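Local coordinates for sugar-phosphate aldolase (Thermotoga maritima, PDB 1PVT), which belongs to the class II aldolase/adducin family and has the mixed alpha/beta fold of its AraD-like relatives, at residues M116-K120 against E184-A188; I162-E166 against K178-S183. One frame throughout, in Å; residues are numbered along the deposited sequence.

Contact 1: residues M116-K120 against E184-A188; sequences MNPEK and EGKDA
Lys120 reaches across from one loop to the other and ends on the backbone of Gly185 and Lys186. Its CG lies beside the backbone N (chi1 -62°), and the chain runs fully extended from there, which carries the ammonium group to the far loop. Lys120 NZ donates to Lys186 O at 2.8 Å, the C=O...N angle being 121°. The nitrogen stands well above the carbonyl plane, 56° out of it, and so misses the lone-pair directions. On the way the lysine stem passes Asp187: the two side chains cross obliquely, and Lys120 CE comes to 3.1 Å from Asp187 OD1. The salt bridge from Lys120 NZ to the same OD1 is longer, 3.5 Å, and the other oxygen of this carboxylate pairs with Arg209, so each oxygen of Asp187 has its own cationic partner. Gly185 holds the turn with a positive phi, and its CA faces Asn117 ND2 at 4.0 Å, a van der Waals approach. Farther out, the selenomethionine Met116 meets Glu184 at about a right angle, with Met116 CE 3.4 Å from Glu184 OE2. The arrangement is a loop-to-loop contact at the surface of an alpha/beta fold, joining the turn between helix 103-115 and strand 122-126 to the one between helix 173-182 and strand 188-191, both helix-to-strand connections beside the central sheet.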
loop_
_atom_site.group_PDB
_atom_site.type_symbol
_atom_site.label_atom_id
_atom_site.label_comp_id
_atom_site.label_asym_id
_atom_site.label_seq_id
_atom_site.Cartn_x
_atom_site.Cartn_y
_atom_site.Cartn_z
HETATM N N MSE A 116 -13.248 10.644 2.776
HETATM C CA MSE A 116 -12.872 11.371 1.568
HETATM C C MSE A 116 -13.254 10.691 0.274
HETATM O O MSE A 116 -14.307 10.961 -0.300
HETATM C CB MSE A 116 -11.367 11.619 1.564
HETATM C CG MSE A 116 -10.959 12.696 2.532
HETATM SE SE MSE A 116 -11.938 14.325 2.125
HETATM C CE MSE A 116 -10.446 15.588 2.078
ATOM N N ASN A 117 -12.371 9.821 -0.193
ATOM C CA ASN A 117 -12.600 9.094 -1.428
ATOM C C ASN A 117 -13.005 7.670 -1.072
ATOM O O ASN A 117 -12.154 6.816 -0.844
ATOM C CB ASN A 117 -11.321 9.089 -2.268
ATOM C CG ASN A 117 -10.736 10.481 -2.453
ATOM O OD1 ASN A 117 -11.371 11.363 -3.040
ATOM N ND2 ASN A 117 -9.518 10.685 -1.952
ATOM N N PRO A 118 -14.316 7.407 -0.982
ATOM C CA PRO A 118 -14.804 6.066 -0.648
ATOM C C PRO A 118 -14.536 5.055 -1.767
ATOM O O PRO A 118 -14.564 3.845 -1.535
ATOM C CB PRO A 118 -16.294 6.294 -0.420
ATOM C CG PRO A 118 -16.341 7.704 0.074
ATOM C CD PRO A 118 -15.407 8.389 -0.882
ATOM N N GLU A 119 -14.284 5.561 -2.977
ATOM C CA GLU A 119 -14.002 4.713 -4.139
ATOM C C GLU A 119 -12.701 3.929 -3.963
ATOM O O GLU A 119 -12.623 2.751 -4.313
ATOM C CB GLU A 119 -13.931 5.559 -5.419
ATOM C CG GLU A 119 -15.276 5.767 -6.119
ATOM C CD GLU A 119 -15.865 4.473 -6.696
ATOM O OE1 GLU A 119 -16.135 3.536 -5.908
ATOM O OE2 GLU A 119 -16.058 4.394 -7.937
ATOM N N LYS A 120 -11.683 4.586 -3.419
ATOM C CA LYS A 120 -10.397 3.940 -3.178
ATOM C C LYS A 120 -10.508 2.978 -1.988
ATOM O O LYS A 120 -10.575 3.421 -0.840
ATOM C CB LYS A 120 -9.324 4.991 -2.876
ATOM C CG LYS A 120 -9.070 5.966 -4.002
ATOM C CD LYS A 120 -8.070 7.017 -3.578
ATOM C CE LYS A 120 -7.929 8.088 -4.631
ATOM N NZ LYS A 120 -7.014 9.153 -4.158
ATOM N N GLU A 184 -3.635 13.607 -1.044
ATOM C CA GLU A 184 -4.882 14.317 -1.317
ATOM C C GLU A 184 -5.365 14.023 -2.734
ATOM O O GLU A 184 -4.814 14.537 -3.709
ATOM C CB GLU A 184 -4.686 15.829 -1.124
ATOM C CG GLU A 184 -5.969 16.680 -1.218
ATOM C CD GLU A 184 -6.983 16.383 -0.113
ATOM O OE1 GLU A 184 -6.608 16.417 1.082
ATOM O OE2 GLU A 184 -8.162 16.124 -0.442
ATOM N N GLY A 185 -6.391 13.180 -2.833
ATOM C CA GLY A 185 -6.948 12.824 -4.128
ATOM C C GLY A 185 -5.936 12.226 -5.088
ATOM O O GLY A 185 -6.244 12.000 -6.262
ATOM N N LYS A 186 -4.726 11.977 -4.589
ATOM C CA LYS A 186 -3.656 11.397 -5.390
ATOM C C LYS A 186 -3.694 9.875 -5.286
ATOM O O LYS A 186 -4.247 9.331 -4.327
ATOM C CB LYS A 186 -2.302 11.938 -4.920
ATOM C CG LYS A 186 -2.159 13.432 -5.142
ATOM C CD LYS A 186 -0.711 13.869 -5.162
ATOM C CE LYS A 186 -0.581 15.237 -5.808
ATOM N NZ LYS A 186 0.840 15.656 -5.937
ATOM N N ASP A 187 -3.118 9.184 -6.266
ATOM C CA ASP A 187 -3.141 7.731 -6.219
ATOM C C ASP A 187 -1.850 7.010 -5.863
ATOM O O ASP A 187 -1.725 5.810 -6.116
ATOM C CB ASP A 187 -3.697 7.165 -7.519
ATOM C CG ASP A 187 -5.200 6.947 -7.456
ATOM O OD1 ASP A 187 -5.736 6.772 -6.336
ATOM O OD2 ASP A 187 -5.844 6.936 -8.525
ATOM N N ALA A 188 -0.903 7.719 -5.251
ATOM C CA ALA A 188 0.362 7.114 -4.849
ATOM C C ALA A 188 1.240 8.058 -4.033
ATOM O O ALA A 188 1.351 9.246 -4.339
ATOM C CB ALA A 188 1.124 6.635 -6.080
#

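Contact 2: residues I162-E166 against K178-S183; sequences ISVVE and KTVEKS
Glu166 is gripped by two lysines one helical turn apart, Lys178 and Lys182, in a salt-bridge network that spreads the two oxygens of one carboxylate over two ammonium groups. The glutamate chain bends at chi2 (73°), folding its carboxylate back toward the helix, and each lysine crosses it at about a right angle. Lys182 NZ approaches Glu166 OE2 at 2.9 Å from the syn side, 16° out of the carboxylate plane. Lys178 NZ reaches Glu166 OE1 at 3.1 Å, nearly in line with its C-O bond. The two lysines arrive with different shapes. Lys178 is extended beyond CG, whereas Lys182 turns at chi2 and again at chi4, its stem passing alongside Val165 on the way to the carboxylate. The first torsions of Glu166 and Lys182 both lie off the staggered positions.

Strand 163-165 and helix 173-182 are the first two elements of a beta-alpha-beta unit completed by strand 188-191, and their short segments run antiparallel at 165°, with axes 8.6 Å apart. Val165 supplies the apolar part: its CG2, beside the backbone N, presses on Lys182 CG at 3.4 Å, while CG1, anti to that N, turns to Lys178 CB at 4.1 Å. Thr179 lines the same side of the helix; its hydroxyl is engaged by Leu175 O within the helix. At the other end of the strand, Ser163 OG donates a weak hydrogen bond of 3.1 Å to Lys182 O, in the last turn of the helix. Alongside in the sheet, the backbones of Ser163 and Val165 are both hydrogen-bonded to Leu190 of the parallel strand 188-191.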
loop_
_atom_site.group_PDB
_atom_site.type_symbol
_atom_site.label_atom_id
_atom_site.label_comp_id
_atom_site.label_asym_id
_atom_site.label_seq_id
_atom_site.Cartn_x
_atom_site.Cartn_y
_atom_site.Cartn_z
ATOM N N ILE A 162 2.445 12.422 -8.111
ATOM C CA ILE A 162 2.743 11.824 -6.811
ATOM C C ILE A 162 3.419 12.764 -5.827
ATOM O O ILE A 162 3.906 13.828 -6.201
ATOM C CB ILE A 162 3.663 10.597 -6.970
ATOM C CG1 ILE A 162 4.792 10.931 -7.947
ATOM C CG2 ILE A 162 2.868 9.405 -7.453
ATOM C CD1 ILE A 162 5.767 9.808 -8.169
ATOM N N SER A 163 3.465 12.343 -4.568
ATOM C CA SER A 163 4.090 13.138 -3.523
ATOM C C SER A 163 4.973 12.267 -2.638
ATOM O O SER A 163 4.688 11.087 -2.426
ATOM C CB SER A 163 3.015 13.808 -2.677
ATOM O OG SER A 163 2.131 12.833 -2.155
ATOM N N VAL A 164 6.050 12.854 -2.130
ATOM C CA VAL A 164 6.971 12.134 -1.267
ATOM C C VAL A 164 6.581 12.422 0.168
ATOM O O VAL A 164 5.941 13.427 0.442
ATOM C CB VAL A 164 8.416 12.594 -1.488
ATOM C CG1 VAL A 164 9.352 11.774 -0.633
ATOM C CG2 VAL A 164 8.782 12.468 -2.949
ATOM N N VAL A 165 6.970 11.542 1.081
ATOM C CA VAL A 165 6.643 11.712 2.491
ATOM C C VAL A 165 7.848 11.437 3.393
ATOM O O VAL A 165 8.391 10.331 3.389
ATOM C CB VAL A 165 5.495 10.767 2.904
ATOM C CG1 VAL A 165 5.273 10.834 4.410
ATOM C CG2 VAL A 165 4.225 11.140 2.162
ATOM N N GLU A 166 8.259 12.442 4.167
ATOM C CA GLU A 166 9.395 12.299 5.077
ATOM C C GLU A 166 9.088 11.163 6.050
ATOM O O GLU A 166 8.227 11.285 6.927
ATOM C CB GLU A 166 9.644 13.593 5.861
ATOM C CG GLU A 166 9.115 14.870 5.205
ATOM C CD GLU A 166 7.589 14.988 5.276
ATOM O OE1 GLU A 166 7.024 14.788 6.380
ATOM O OE2 GLU A 166 6.957 15.288 4.234
ATOM N N LYS A 178 0.245 11.859 7.957
ATOM C CA LYS A 178 1.113 12.543 7.004
ATOM C C LYS A 178 0.732 12.123 5.579
ATOM O O LYS A 178 0.353 12.950 4.745
ATOM C CB LYS A 178 2.577 12.172 7.255
ATOM C CG LYS A 178 3.192 12.749 8.515
ATOM C CD LYS A 178 4.720 12.758 8.407
ATOM C CE LYS A 178 5.353 13.625 9.489
ATOM N NZ LYS A 178 6.815 13.849 9.278
ATOM N N THR A 179 0.832 10.820 5.329
ATOM C CA THR A 179 0.528 10.232 4.034
ATOM C C THR A 179 -0.785 10.705 3.441
ATOM O O THR A 179 -0.840 11.100 2.276
ATOM C CB THR A 179 0.482 8.705 4.131
ATOM O OG1 THR A 179 1.781 8.221 4.489
ATOM C CG2 THR A 179 0.050 8.092 2.801
ATOM N N VAL A 180 -1.845 10.656 4.238
ATOM C CA VAL A 180 -3.156 11.074 3.760
ATOM C C VAL A 180 -3.135 12.501 3.221
ATOM O O VAL A 180 -3.753 12.795 2.198
ATOM C CB VAL A 180 -4.221 10.975 4.875
ATOM C CG1 VAL A 180 -5.595 11.339 4.322
ATOM C CG2 VAL A 180 -4.239 9.570 5.450
ATOM N N GLU A 181 -2.413 13.380 3.906
ATOM C CA GLU A 181 -2.319 14.779 3.495
ATOM C C GLU A 181 -1.720 14.932 2.098
ATOM O O GLU A 181 -2.270 15.639 1.247
ATOM C CB GLU A 181 -1.472 15.553 4.498
ATOM C CG GLU A 181 -1.882 15.308 5.932
ATOM C CD GLU A 181 -1.029 16.083 6.913
ATOM O OE1 GLU A 181 0.215 16.015 6.792
ATOM O OE2 GLU A 181 -1.604 16.751 7.804
ATOM N N LYS A 182 -0.585 14.275 1.875
ATOM C CA LYS A 182 0.098 14.324 0.591
ATOM C C LYS A 182 -0.741 13.525 -0.400
ATOM O O LYS A 182 -0.796 13.832 -1.592
ATOM C CB LYS A 182 1.484 13.698 0.720
ATOM C CG LYS A 182 2.118 13.867 2.097
ATOM C CD LYS A 182 2.335 15.328 2.460
ATOM C CE LYS A 182 2.827 15.465 3.899
ATOM N NZ LYS A 182 4.119 14.753 4.147
ATOM N N SER A 183 -1.403 12.498 0.117
ATOM C CA SER A 183 -2.246 11.635 -0.694
ATOM C C SER A 183 -3.600 12.278 -1.002
ATOM O O SER A 183 -4.600 11.580 -1.201
ATOM C CB SER A 183 -2.464 10.309 0.033
ATOM O OG SER A 183 -3.339 9.467 -0.696
#

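Helix 173-182 and what follows it tie the two contacts together: contact 2 sets the helix against strand 163-165, and contact 1 joins the loop that leaves it for strand 188-191 to the loop after helix 103-115. Along the chain contact 2 lies wholly between the segments of contact 1, and their centres are about 12 Å apart. Contact 1 is a surface contact of loops, smaller in area, in which one lysine bonds a backbone carbonyl and pairs, at longer range, with an aspartate. Contact 2 is partly buried, pairing valine and lysine stems with a salt-bridge network around the exposed Glu166. They also pack directly, Ala188 O lying 3.5 Å from Ile162 CG2.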